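Putative enoyl-CoA hydratase (PDB 3GKB) probably acts as an enoyl-CoA hydratase or a related crotonase-family enzyme on acyl-CoA substrates, although its true reaction is not known. Local coordinates at residues R12-S15 with A20-I23; P89-V94 with G232-N237; T174-D179 with L273-A278; R191-P194 with E200-D203; I32-M37 with M72-K77. One frame throughout, in Å; residues are numbered along the deposited sequence.

Contact 1. Residues R12-S15 with A20-I23; sequences RVSS and ARII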
loop_
_atom_site.group_PDB
_atom_site.type_symbol
_atom_site.label_atom_id
_atom_site.label_comp_id
_atom_site.label_asym_id
_atom_site.label_seq_id
_atom_site.Cartn_x
_atom_site.Cartn_y
_atom_site.Cartn_z
ATOM N N ARG B 12 22.949 24.370 -6.329
ATOM C CA ARG B 12 23.126 25.484 -5.390
ATOM C C ARG B 12 22.393 25.172 -4.100
ATOM O O ARG B 12 21.335 24.546 -4.125
ATOM C CB ARG B 12 22.521 26.753 -5.969
ATOM C CG ARG B 12 23.300 27.297 -7.119
ATOM C CD ARG B 12 22.694 28.617 -7.595
ATOM N NE ARG B 12 21.368 28.468 -8.198
ATOM C CZ ARG B 12 21.145 27.916 -9.391
ATOM N NH1 ARG B 12 22.146 27.415 -10.114
ATOM N NH2 ARG B 12 19.917 27.857 -9.861
ATOM N N VAL B 13 22.957 25.616 -2.981
ATOM C CA VAL B 13 22.335 25.443 -1.699
ATOM C C VAL B 13 22.213 26.766 -0.961
ATOM O O VAL B 13 23.122 27.603 -1.005
ATOM C CB VAL B 13 23.111 24.462 -0.802
ATOM C CG1 VAL B 13 22.311 24.184 0.460
ATOM C CG2 VAL B 13 23.399 23.193 -1.528
ATOM N N SER B 14 21.085 26.958 -0.304
ATOM C CA SER B 14 20.910 28.075 0.605
ATOM C C SER B 14 20.064 27.626 1.785
ATOM O O SER B 14 19.300 26.662 1.682
ATOM C CB SER B 14 20.253 29.241 -0.106
ATOM O OG SER B 14 18.973 28.915 -0.577
ATOM N N SER B 15 20.225 28.280 2.923
ATOM C CA SER B 15 19.478 27.881 4.068
ATOM C C SER B 15 19.148 29.082 4.928
ATOM O O SER B 15 19.918 30.043 5.017
ATOM C CB SER B 15 20.228 26.811 4.862
ATOM O OG SER B 15 21.335 27.370 5.518
ATOM N N ALA B 20 17.042 24.126 4.474
ATOM C CA ALA B 20 17.969 24.233 3.338
ATOM C C ALA B 20 17.263 23.898 2.041
ATOM O O ALA B 20 16.481 22.970 1.994
ATOM C CB ALA B 20 19.170 23.343 3.532
ATOM N N ARG B 21 17.508 24.681 0.995
ATOM C CA ARG B 21 16.950 24.427 -0.332
ATOM C C ARG B 21 18.111 24.039 -1.230
ATOM O O ARG B 21 19.106 24.778 -1.331
ATOM C CB ARG B 21 16.233 25.664 -0.881
ATOM C CG ARG B 21 14.856 25.865 -0.281
ATOM C CD ARG B 21 14.173 27.044 -0.918
ATOM N NE ARG B 21 14.784 28.306 -0.509
ATOM C CZ ARG B 21 14.642 29.472 -1.150
ATOM N NH1 ARG B 21 13.916 29.570 -2.263
ATOM N NH2 ARG B 21 15.248 30.555 -0.677
ATOM N N ILE B 22 18.011 22.859 -1.837
ATOM C CA ILE B 22 19.022 22.389 -2.763
ATOM C C ILE B 22 18.373 22.428 -4.135
ATOM O O ILE B 22 17.390 21.746 -4.374
ATOM C CB ILE B 22 19.521 20.969 -2.384
ATOM C CG1 ILE B 22 20.186 20.986 -0.989
ATOM C CG2 ILE B 22 20.472 20.453 -3.424
ATOM C CD1 ILE B 22 20.623 19.604 -0.493
ATOM N N ILE B 23 18.908 23.261 -5.015
ATOM C CA ILE B 23 18.350 23.452 -6.341
ATOM C C ILE B 23 19.301 22.801 -7.325
ATOM O O ILE B 23 20.473 23.196 -7.436
ATOM C CB ILE B 23 18.200 24.961 -6.701
ATOM C CG1 ILE B 23 17.337 25.678 -5.642
ATOM C CG2 ILE B 23 17.595 25.096 -8.114
ATOM C CD1 ILE B 23 17.366 27.216 -5.726
HETATM O O HOH W 1 19.058 27.241 -2.707
HETATM O O HOH W 2 17.068 30.247 1.651
#
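Val13 and Ile22 stand side by side on one face of this antiparallel ladder, pointing the same way, with Val13 CG2 lying 3.9 Å from Ile22 CG1. Both are beta-branched, which suits extended backbone, and on the same face Ser15 CB rests against the small Ala20 CB. The other face, bearing Arg12, Ser14, Arg21 and Ile23, is more polar. There the Arg12 chain bends at its third torsion (chi3 -67°), so that NH2 passes 4.0 Å from Ile23 CG2 while NH1 pairs with Asp25. Ser14 OG is tied to Arg21 by two waters: one donates to Arg21 O, and the other accepts from NH2 at the edge of the guanidinium. Four backbone bonds join Arg12 to Ile23 and Ser14 to Arg21, the shortest running from Arg21 N to Ser14 O (2.8 Å). The hairpin forms one edge of the six-stranded sheet: strand 19-24 pairs in parallel with strand 55-60 on its other side, and helix 34-48 covers the Val13 and Ile22 side through Val43, Leu44 and Leu47.

Contact 2. Residues P89-V94 with G232-N237; sequences PADVNV and GLLGEN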
loop_
_atom_site.group_PDB
_atom_site.type_symbol
_atom_site.label_atom_id
_atom_site.label_comp_id
_atom_site.label_asym_id
_atom_site.label_seq_id
_atom_site.Cartn_x
_atom_site.Cartn_y
_atom_site.Cartn_z
ATOM N N PRO B 89 28.927 3.055 1.016
ATOM C CA PRO B 89 28.792 2.216 2.208
ATOM C C PRO B 89 28.862 0.737 1.886
ATOM O O PRO B 89 28.716 0.329 0.726
ATOM C CB PRO B 89 27.399 2.569 2.763
ATOM C CG PRO B 89 26.893 3.699 1.955
ATOM C CD PRO B 89 27.645 3.704 0.671
ATOM N N ALA B 90 29.118 -0.062 2.916
ATOM C CA ALA B 90 29.134 -1.518 2.782
ATOM C C ALA B 90 27.821 -2.002 2.173
ATOM O O ALA B 90 26.765 -1.538 2.572
ATOM C CB ALA B 90 29.329 -2.179 4.130
ATOM N N ASP B 91 27.916 -2.927 1.214
ATOM C CA ASP B 91 26.738 -3.639 0.670
ATOM C C ASP B 91 25.802 -2.724 -0.122
ATOM O O ASP B 91 24.622 -3.045 -0.315
ATOM C CB ASP B 91 25.928 -4.308 1.786
ATOM C CG ASP B 91 26.762 -5.233 2.652
ATOM O OD1 ASP B 91 27.462 -6.096 2.080
ATOM O OD2 ASP B 91 26.688 -5.080 3.898
ATOM N N VAL B 92 26.337 -1.598 -0.581
ATOM C CA VAL B 92 25.597 -0.615 -1.357
ATOM C C VAL B 92 26.499 -0.221 -2.538
ATOM O O VAL B 92 27.660 0.155 -2.346
ATOM C CB VAL B 92 25.253 0.633 -0.481
ATOM C CG1 VAL B 92 24.742 1.811 -1.328
ATOM C CG2 VAL B 92 24.323 0.257 0.673
ATOM N N ASN B 93 25.981 -0.344 -3.759
ATOM C CA ASN B 93 26.757 0.061 -4.932
ATOM C C ASN B 93 26.788 1.571 -5.116
ATOM O O ASN B 93 26.066 2.316 -4.416
ATOM C CB ASN B 93 26.336 -0.705 -6.184
ATOM C CG ASN B 93 25.039 -0.184 -6.799
ATOM O OD1 ASN B 93 24.769 1.007 -6.789
ATOM N ND2 ASN B 93 24.274 -1.086 -7.401
ATOM N N VAL B 94 27.622 2.008 -6.054
ATOM C CA VAL B 94 27.910 3.438 -6.266
ATOM C C VAL B 94 26.649 4.266 -6.600
ATOM O O VAL B 94 26.526 5.412 -6.209
ATOM C CB VAL B 94 29.042 3.633 -7.335
ATOM C CG1 VAL B 94 28.538 3.360 -8.753
ATOM C CG2 VAL B 94 29.627 5.022 -7.239
ATOM N N GLY B 232 17.576 -6.748 -0.014
ATOM C CA GLY B 232 16.954 -6.355 -1.285
ATOM C C GLY B 232 17.899 -5.583 -2.177
ATOM O O GLY B 232 17.919 -5.796 -3.396
ATOM N N LEU B 233 18.682 -4.683 -1.577
ATOM C CA LEU B 233 19.633 -3.882 -2.353
ATOM C C LEU B 233 20.746 -4.762 -2.929
ATOM O O LEU B 233 21.143 -4.608 -4.069
ATOM C CB LEU B 233 20.187 -2.733 -1.516
ATOM C CG LEU B 233 19.205 -1.620 -1.178
ATOM C CD1 LEU B 233 19.804 -0.738 -0.081
ATOM C CD2 LEU B 233 18.794 -0.788 -2.425
ATOM N N LEU B 234 21.223 -5.723 -2.140
ATOM C CA LEU B 234 22.187 -6.692 -2.654
ATOM C C LEU B 234 21.637 -7.517 -3.836
ATOM O O LEU B 234 22.334 -7.711 -4.845
ATOM C CB LEU B 234 22.701 -7.598 -1.526
ATOM C CG LEU B 234 23.716 -6.921 -0.582
ATOM C CD1 LEU B 234 23.889 -7.721 0.688
ATOM C CD2 LEU B 234 25.068 -6.687 -1.314
ATOM N N GLY B 235 20.402 -8.013 -3.702
ATOM C CA GLY B 235 19.745 -8.760 -4.778
ATOM C C GLY B 235 19.573 -7.952 -6.065
ATOM O O GLY B 235 19.793 -8.469 -7.179
ATOM N N GLU B 236 19.215 -6.681 -5.905
ATOM C CA GLU B 236 19.072 -5.786 -7.040
ATOM C C GLU B 236 20.418 -5.579 -7.703
ATOM O O GLU B 236 20.514 -5.659 -8.919
ATOM C CB GLU B 236 18.411 -4.444 -6.643
ATOM C CG GLU B 236 18.439 -3.374 -7.734
ATOM C CD GLU B 236 18.153 -1.974 -7.210
ATOM O OE1 GLU B 236 19.149 -1.241 -6.995
ATOM O OE2 GLU B 236 16.953 -1.615 -6.991
ATOM N N ASN B 237 21.459 -5.321 -6.902
ATOM C CA ASN B 237 22.793 -5.146 -7.433
ATOM C C ASN B 237 23.259 -6.329 -8.282
ATOM O O ASN B 237 23.844 -6.134 -9.371
ATOM C CB ASN B 237 23.802 -4.908 -6.315
ATOM C CG ASN B 237 25.194 -4.813 -6.841
ATOM O OD1 ASN B 237 25.555 -3.838 -7.511
ATOM N ND2 ASN B 237 25.958 -5.890 -6.667
#
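Leu234 lays its forked end against the CB of Asp91, with CD2 4.0 Å and CD1 4.1 Å from it, and CD2 also comes within 3.8 Å of Asp91 O. The two side chains meet at a slant, and the apolar fork of Leu234 suits the CB of Asp91, the aliphatic part of that side chain. The carboxylate itself has a long, weak ion pair with Lys230. One helical turn farther on, Asn237 bonds to Asn93: ND2 of Asn93 donates to OD1 of Asn237 over 3.0 Å, with a nearly straight N-H (164°). The acceptor lies in the amide plane of Asn93. The two amide planes are 59° apart, and the donor is tilted 20° from the carbonyl plane of Asn237. Asn93 uses both ends of its amide, since ND2 gives a further bond to Gly152 O and OD1 accepts from Gln96 N. These bonds fix which way round the amide sits. Before it, Pro89 to Val92 form a type II beta turn, closed by a weak bond, with Asp91 in the position that demands positive phi. Asn93, ahead of the turn into helix 96-103, caps Gln96 N with its side chain, in the manner of a helix N-cap, and is docked on helix 230-243 by its amide.

Contact 3. Residues T174-D179 with L273-A278; sequences TADLFD and LMRSVA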
loop_
_atom_site.group_PDB
_atom_site.type_symbol
_atom_site.label_atom_id
_atom_site.label_comp_id
_atom_site.label_asym_id
_atom_site.label_seq_id
_atom_site.Cartn_x
_atom_site.Cartn_y
_atom_site.Cartn_z
ATOM N N THR B 174 7.081 -2.057 -17.757
ATOM C CA THR B 174 6.401 -1.226 -18.769
ATOM C C THR B 174 7.292 -0.039 -19.126
ATOM O O THR B 174 7.240 0.482 -20.234
ATOM C CB THR B 174 4.996 -0.713 -18.375
ATOM O OG1 THR B 174 5.060 0.242 -17.307
ATOM C CG2 THR B 174 4.091 -1.849 -17.998
ATOM N N ALA B 175 8.095 0.391 -18.161
ATOM C CA ALA B 175 9.024 1.512 -18.331
ATOM C C ALA B 175 8.330 2.790 -18.828
ATOM O O ALA B 175 8.961 3.635 -19.428
ATOM C CB ALA B 175 10.189 1.137 -19.265
ATOM N N ASP B 176 7.053 2.945 -18.539
ATOM C CA ASP B 176 6.342 4.113 -18.989
ATOM C C ASP B 176 6.515 5.281 -18.038
ATOM O O ASP B 176 6.920 5.107 -16.902
ATOM C CB ASP B 176 4.878 3.779 -19.184
ATOM C CG ASP B 176 4.635 2.984 -20.456
ATOM O OD1 ASP B 176 5.297 3.287 -21.493
ATOM O OD2 ASP B 176 3.783 2.071 -20.410
ATOM N N LEU B 177 6.243 6.474 -18.548
ATOM C CA LEU B 177 6.293 7.680 -17.744
ATOM C C LEU B 177 4.941 7.808 -17.070
ATOM O O LEU B 177 3.898 7.958 -17.760
ATOM C CB LEU B 177 6.573 8.894 -18.633
ATOM C CG LEU B 177 6.788 10.198 -17.867
ATOM C CD1 LEU B 177 8.083 10.143 -17.159
ATOM C CD2 LEU B 177 6.702 11.419 -18.851
ATOM N N PHE B 178 4.941 7.660 -15.748
ATOM C CA PHE B 178 3.741 7.756 -14.928
ATOM C C PHE B 178 3.449 9.210 -14.610
ATOM O O PHE B 178 4.338 9.956 -14.269
ATOM C CB PHE B 178 3.917 6.954 -13.630
ATOM C CG PHE B 178 3.797 5.493 -13.836
ATOM C CD1 PHE B 178 2.672 4.800 -13.382
ATOM C CD2 PHE B 178 4.763 4.800 -14.537
ATOM C CE1 PHE B 178 2.544 3.451 -13.609
ATOM C CE2 PHE B 178 4.619 3.425 -14.782
ATOM C CZ PHE B 178 3.508 2.766 -14.312
ATOM N N ASP B 179 2.196 9.622 -14.753
ATOM C CA ASP B 179 1.839 10.971 -14.352
ATOM C C ASP B 179 1.733 11.080 -12.833
ATOM O O ASP B 179 1.747 10.085 -12.112
ATOM C CB ASP B 179 0.579 11.468 -15.066
ATOM C CG ASP B 179 -0.668 10.677 -14.735
ATOM O OD1 ASP B 179 -0.802 10.072 -13.660
ATOM O OD2 ASP B 179 -1.565 10.663 -15.606
ATOM N N LEU B 273 11.870 7.311 -27.790
ATOM C CA LEU B 273 13.187 7.322 -28.404
ATOM C C LEU B 273 13.896 5.988 -28.212
ATOM O O LEU B 273 14.432 5.400 -29.166
ATOM C CB LEU B 273 14.017 8.478 -27.839
ATOM C CG LEU B 273 15.439 8.636 -28.370
ATOM C CD1 LEU B 273 15.422 8.635 -29.905
ATOM C CD2 LEU B 273 16.032 9.923 -27.867
ATOM N N MET B 274 13.887 5.477 -26.974
ATOM C CA MET B 274 14.582 4.215 -26.710
ATOM C C MET B 274 13.900 3.010 -27.371
ATOM O O MET B 274 14.577 2.081 -27.816
ATOM C CB MET B 274 14.793 3.979 -25.195
ATOM C CG MET B 274 15.745 5.009 -24.526
ATOM S SD MET B 274 17.394 5.226 -25.288
ATOM C CE MET B 274 17.998 3.529 -25.420
ATOM N N ARG B 275 12.577 3.019 -27.499
ATOM C CA ARG B 275 11.948 1.898 -28.212
ATOM C C ARG B 275 12.282 1.897 -29.688
ATOM O O ARG B 275 12.492 0.823 -30.260
ATOM C CB ARG B 275 10.454 1.860 -27.980
ATOM C CG ARG B 275 10.132 1.559 -26.522
ATOM C CD ARG B 275 8.682 1.219 -26.355
ATOM N NE ARG B 275 8.465 0.679 -25.014
ATOM C CZ ARG B 275 7.941 1.354 -24.007
ATOM N NH1 ARG B 275 7.524 2.591 -24.172
ATOM N NH2 ARG B 275 7.819 0.785 -22.830
ATOM N N SER B 276 12.365 3.079 -30.289
ATOM C CA SER B 276 12.757 3.149 -31.702
ATOM C C SER B 276 14.233 2.784 -31.912
ATOM O O SER B 276 14.571 2.156 -32.922
ATOM C CB SER B 276 12.422 4.489 -32.296
ATOM O OG SER B 276 13.251 5.480 -31.772
ATOM N N VAL B 277 15.118 3.175 -30.986
ATOM C CA VAL B 277 16.496 2.681 -31.002
ATOM C C VAL B 277 16.528 1.146 -30.962
ATOM O O VAL B 277 17.262 0.512 -31.723
ATOM C CB VAL B 277 17.370 3.255 -29.851
ATOM C CG1 VAL B 277 18.701 2.526 -29.762
ATOM C CG2 VAL B 277 17.568 4.757 -30.043
ATOM N N ALA B 278 15.752 0.544 -30.067
ATOM C CA ALA B 278 15.691 -0.918 -29.971
ATOM C C ALA B 278 15.147 -1.545 -31.254
ATOM O O ALA B 278 15.690 -2.550 -31.711
ATOM C CB ALA B 278 14.847 -1.356 -28.745
#
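Arg275 reaches across from helix 270-280 to two oxygens of the 174-179 segment. Its NH2 lies 2.7 Å from Thr174 O, but the N-H is badly aimed (121°), so the hydrogen bond is weak. Its NH1 makes a salt bridge of 3.6 Å with Asp176 OD1. Both oxygens sit at the edge of the guanidinium, near its plane, whereas the carboxylate plane is turned 60° away, which rules out a flat, two-pronged pairing. A long, flexible residue is needed here because the nearest CA atoms, those of Ala175 and Arg275, are 10.3 Å apart; the chain spans the gap by staying extended from CG to NE (chi3 169°). Farther out, Ala175 CB touches NH2 at 4.3 Å. Ala175 is the first residue to leave helical geometry, with positive phi, and thus turns the chain away at the end of helix 165-174. Leu146 packs on both Ala175 and Met274. Asp176 also bridges to Arg204 of the second subunit through OD2, while Arg275 packs on Asn208 of that subunit. One carboxylate is thereby shared by two arginines from different chains, which would favour its charged form and links the C-terminal helix to the subunit interface.

Contact 4. Residues R191-P194 with E200-D203; sequences RALP and EYVD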
loop_
_atom_site.group_PDB
_atom_site.type_symbol
_atom_site.label_atom_id
_atom_site.label_comp_id
_atom_site.label_asym_id
_atom_site.label_seq_id
_atom_site.Cartn_x
_atom_site.Cartn_y
_atom_site.Cartn_z
ATOM N N ARG B 191 1.859 12.897 -2.734
ATOM C CA ARG B 191 0.683 13.645 -3.204
ATOM C C ARG B 191 0.950 14.331 -4.515
ATOM O O ARG B 191 2.058 14.775 -4.741
ATOM C CB ARG B 191 0.253 14.685 -2.162
ATOM C CG ARG B 191 -1.240 15.068 -2.221
ATOM C CD ARG B 191 -2.022 14.142 -1.311
ATOM N NE ARG B 191 -1.662 14.357 0.087
ATOM C CZ ARG B 191 -2.097 15.341 0.860
ATOM N NH1 ARG B 191 -2.998 16.233 0.427
ATOM N NH2 ARG B 191 -1.647 15.420 2.101
ATOM N N ALA B 192 -0.086 14.414 -5.362
ATOM C CA ALA B 192 -0.109 15.255 -6.547
ATOM C C ALA B 192 -0.979 16.459 -6.229
ATOM O O ALA B 192 -2.117 16.306 -5.687
ATOM C CB ALA B 192 -0.671 14.511 -7.746
ATOM N N LEU B 193 -0.454 17.629 -6.580
ATOM C CA LEU B 193 -1.079 18.921 -6.293
ATOM C C LEU B 193 -1.096 19.780 -7.549
ATOM O O LEU B 193 -0.279 19.595 -8.425
ATOM C CB LEU B 193 -0.292 19.636 -5.181
ATOM C CG LEU B 193 -0.372 18.892 -3.839
ATOM C CD1 LEU B 193 0.809 19.221 -2.968
ATOM C CD2 LEU B 193 -1.730 19.156 -3.157
ATOM N N PRO B 194 -2.014 20.751 -7.641
ATOM C CA PRO B 194 -1.971 21.644 -8.822
ATOM C C PRO B 194 -0.620 22.351 -9.013
ATOM O O PRO B 194 -0.038 22.817 -8.039
ATOM C CB PRO B 194 -3.079 22.663 -8.524
ATOM C CG PRO B 194 -3.999 21.963 -7.613
ATOM C CD PRO B 194 -3.140 21.075 -6.751
ATOM N N GLU B 200 3.984 27.057 -3.166
ATOM C CA GLU B 200 3.504 27.529 -1.868
ATOM C C GLU B 200 3.184 26.362 -0.896
ATOM O O GLU B 200 3.464 26.449 0.297
ATOM C CB GLU B 200 2.302 28.503 -2.025
ATOM C CG GLU B 200 2.705 29.869 -2.616
ATOM C CD GLU B 200 1.650 30.962 -2.352
ATOM O OE1 GLU B 200 0.463 30.606 -2.199
ATOM O OE2 GLU B 200 2.027 32.158 -2.261
ATOM N N TYR B 201 2.641 25.267 -1.407
ATOM C CA TYR B 201 2.332 24.102 -0.586
ATOM C C TYR B 201 3.592 23.487 0.068
ATOM O O TYR B 201 3.629 23.242 1.281
ATOM C CB TYR B 201 1.668 23.037 -1.459
ATOM C CG TYR B 201 1.118 21.895 -0.679
ATOM C CD1 TYR B 201 -0.248 21.828 -0.379
ATOM C CD2 TYR B 201 1.940 20.869 -0.228
ATOM C CE1 TYR B 201 -0.764 20.765 0.341
ATOM C CE2 TYR B 201 1.428 19.820 0.502
ATOM C CZ TYR B 201 0.076 19.772 0.774
ATOM O OH TYR B 201 -0.450 18.724 1.502
ATOM N N VAL B 202 4.623 23.264 -0.741
ATOM C CA VAL B 202 5.894 22.717 -0.230
ATOM C C VAL B 202 6.561 23.698 0.740
ATOM O O VAL B 202 7.040 23.305 1.810
ATOM C CB VAL B 202 6.826 22.291 -1.378
ATOM C CG1 VAL B 202 8.248 21.896 -0.868
ATOM C CG2 VAL B 202 6.145 21.168 -2.187
ATOM N N ASP B 203 6.535 24.986 0.406
ATOM C CA ASP B 203 7.094 25.972 1.332
ATOM C C ASP B 203 6.400 25.945 2.713
ATOM O O ASP B 203 7.066 25.979 3.759
ATOM C CB ASP B 203 7.048 27.358 0.704
ATOM C CG ASP B 203 7.687 28.412 1.592
ATOM O OD1 ASP B 203 8.914 28.348 1.835
ATOM O OD2 ASP B 203 6.939 29.288 2.079
HETATM O O HOH W 3 -3.178 18.751 1.489
#
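A CH-pi contact joins the edge strand 191-193 to the helix that follows it, at the rim of the six-stranded sheet: Leu193 sets a methyl on the ring of Tyr201. CD1 lies 3.4 Å from the ring centroid, only 13° off the normal, so it sits squarely over the face, while CD2 reaches CE1 at 4.0 Å near the border of the ring. The leucine and the tyrosine cross at about a right angle. Tyr201 extends toward the strand because its CG is anti to the backbone N (chi1 -171°), which carries the hydroxyl beyond the leucine to Arg191. Strand 191-193, bonded to strand 130-134, turns through Pro194 straight into helix 195-210, so the contact lies within a beta-alpha unit, between the strand and the helix that directly follows it, and Phe132 of the neighbouring strand meets the tyrosine ring. The guanidinium plane of Arg191 stands almost upright to that ring (82°), with NH2 3.6 Å from Tyr201 OH. A water bridges the two instead, accepting from Arg191 NH1 at 2.7 Å and lying in the ring plane by the hydroxyl. The long, doubly bent arginine has its other donors committed to the third subunit, NE to Tyr186 and NH2 in a salt bridge with Glu170.

Contact 5. Residues I32-M37 with M72-K77; sequences IGATMM and MRIGEK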
loop_
_atom_site.group_PDB
_atom_site.type_symbol
_atom_site.label_atom_id
_atom_site.label_comp_id
_atom_site.label_asym_id
_atom_site.label_seq_id
_atom_site.Cartn_x
_atom_site.Cartn_y
_atom_site.Cartn_z
ATOM N N ILE B 32 22.304 13.215 -13.980
ATOM C CA ILE B 32 23.100 12.886 -12.796
ATOM C C ILE B 32 24.404 12.279 -13.267
ATOM O O ILE B 32 24.471 11.090 -13.654
ATOM C CB ILE B 32 22.406 11.845 -11.920
ATOM C CG1 ILE B 32 20.996 12.293 -11.545
ATOM C CG2 ILE B 32 23.248 11.572 -10.663
ATOM C CD1 ILE B 32 20.144 11.125 -11.035
ATOM N N GLY B 33 25.441 13.095 -13.259
ATOM C CA GLY B 33 26.787 12.647 -13.618
ATOM C C GLY B 33 27.641 12.439 -12.385
ATOM O O GLY B 33 27.179 12.611 -11.229
ATOM N N ALA B 34 28.898 12.061 -12.615
ATOM C CA ALA B 34 29.826 11.799 -11.519
ATOM C C ALA B 34 30.060 13.028 -10.657
ATOM O O ALA B 34 30.159 12.907 -9.425
ATOM C CB ALA B 34 31.163 11.262 -12.034
ATOM N N THR B 35 30.120 14.200 -11.293
ATOM C CA THR B 35 30.294 15.442 -10.570
ATOM C C THR B 35 29.107 15.718 -9.652
ATOM O O THR B 35 29.297 16.025 -8.482
ATOM C CB THR B 35 30.597 16.644 -11.509
ATOM O OG1 THR B 35 31.814 16.375 -12.230
ATOM C CG2 THR B 35 30.773 17.916 -10.691
ATOM N N MET B 36 27.884 15.565 -10.153
ATOM C CA MET B 36 26.715 15.769 -9.281
ATOM C C MET B 36 26.692 14.784 -8.105
ATOM O O MET B 36 26.351 15.166 -6.986
ATOM C CB MET B 36 25.380 15.684 -10.044
ATOM C CG MET B 36 24.150 16.083 -9.179
ATOM S SD MET B 36 22.491 15.819 -9.935
ATOM C CE MET B 36 22.492 17.148 -11.189
ATOM N N MET B 37 27.020 13.532 -8.372
ATOM C CA MET B 37 27.042 12.498 -7.339
ATOM C C MET B 37 28.002 12.900 -6.204
ATOM O O MET B 37 27.701 12.736 -5.022
ATOM C CB MET B 37 27.441 11.147 -7.955
ATOM C CG MET B 37 26.382 10.521 -8.877
ATOM S SD MET B 37 26.832 9.071 -9.871
ATOM C CE MET B 37 26.919 7.837 -8.591
ATOM N N MET B 72 24.619 8.835 -19.340
ATOM C CA MET B 72 24.811 7.617 -20.131
ATOM C C MET B 72 26.294 7.425 -20.536
ATOM O O MET B 72 26.680 6.354 -20.990
ATOM C CB MET B 72 23.906 7.679 -21.361
ATOM C CG MET B 72 22.382 7.398 -21.052
ATOM S SD MET B 72 21.230 7.985 -22.377
ATOM C CE MET B 72 21.389 6.732 -23.580
ATOM N N ARG B 73 27.085 8.482 -20.402
ATOM C CA ARG B 73 28.527 8.427 -20.638
ATOM C C ARG B 73 29.342 8.223 -19.363
ATOM O O ARG B 73 30.582 8.312 -19.402
ATOM C CB ARG B 73 28.995 9.712 -21.305
ATOM C CG ARG B 73 28.303 10.024 -22.607
ATOM C CD ARG B 73 29.179 10.936 -23.413
ATOM N NE ARG B 73 28.802 10.921 -24.806
ATOM C CZ ARG B 73 27.950 11.759 -25.360
ATOM N NH1 ARG B 73 27.346 12.695 -24.628
ATOM N NH2 ARG B 73 27.683 11.648 -26.660
ATOM N N ILE B 74 28.678 7.934 -18.242
ATOM C CA ILE B 74 29.384 7.834 -16.963
ATOM C C ILE B 74 30.437 6.699 -16.940
ATOM O O ILE B 74 31.376 6.750 -16.169
ATOM C CB ILE B 74 28.387 7.711 -15.764
ATOM C CG1 ILE B 74 29.079 8.156 -14.474
ATOM C CG2 ILE B 74 27.765 6.313 -15.682
ATOM C CD1 ILE B 74 28.139 8.423 -13.348
ATOM N N GLY B 75 30.275 5.700 -17.801
ATOM C CA GLY B 75 31.185 4.566 -17.840
ATOM C C GLY B 75 32.400 4.803 -18.697
ATOM O O GLY B 75 33.277 3.938 -18.761
ATOM N N GLU B 76 32.441 5.949 -19.380
ATOM C CA GLU B 76 33.567 6.318 -20.231
ATOM C C GLU B 76 34.748 6.821 -19.394
ATOM O O GLU B 76 35.875 6.780 -19.858
ATOM C CB GLU B 76 33.160 7.381 -21.266
ATOM C CG GLU B 76 32.138 6.891 -22.304
ATOM C CD GLU B 76 31.690 7.978 -23.300
ATOM O OE1 GLU B 76 32.330 9.054 -23.376
ATOM O OE2 GLU B 76 30.687 7.758 -24.011
ATOM N N LYS B 77 34.495 7.287 -18.172
ATOM C CA LYS B 77 35.552 7.708 -17.246
ATOM C C LYS B 77 35.444 6.959 -15.937
ATOM O O LYS B 77 34.944 7.508 -14.919
ATOM C CB LYS B 77 35.482 9.212 -16.981
ATOM C CG LYS B 77 35.779 10.082 -18.177
ATOM C CD LYS B 77 36.012 11.545 -17.738
ATOM C CE LYS B 77 36.169 12.498 -18.913
ATOM N NZ LYS B 77 37.580 12.616 -19.385
#
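Met37 N donates to Gly33 O over 3.0 Å, the first-turn bond that starts helix 34-48, and the side chain of Ile74 packs against this same turn. Ile74 meets the helix start through one methyl, CD1. That atom lies 3.8 Å from Met37 SD and 3.8 Å from Ala34 N, with Gly33 C and Ala34 CB slightly farther off. Its reach comes from a stretched chain, CG1 being anti to the backbone N (chi1 -158°) and CD1 extended beyond. Met37 meets it at about a right angle, and its thioether is a soft, polarisable partner for a methyl. Alanine suits the first turn: Ala34 points its CB toward Ile74, yet is small enough to let CD1 come up to the helix start. Within the 72-77 bend, Glu76 N bonds to Arg73 O. The contact thus sets the start of helix 34-48 beside the loop that enters helix 78-87; Ala80 and Leu84 of helix 78-87 pack on Ala34, Leu84 also on Met37, and Leu81 on Ile74.

From the N terminus, contact 1 closes a tight hairpin of strands 11-16 and 19-24. The chain then enters helix 34-48, whose start takes part in contact 5, a loop spanning strand 55-60 and shut before helix 78-87. Contact 2 opens just after that helix and closes only on helix 230-243, 138 residues later. Contact 3 opens within that span and closes beyond it, on the C-terminal helix 270-280, so contacts 2 and 3 cross; the local strand-helix closure of contact 4 falls inside both. Contacts 2 and 5 touch, Val94 O meeting Met37 CE at 3.4 Å. Contacts 1 and 4 belong to the two edge strands of one sheet, their centres about 18 Å apart.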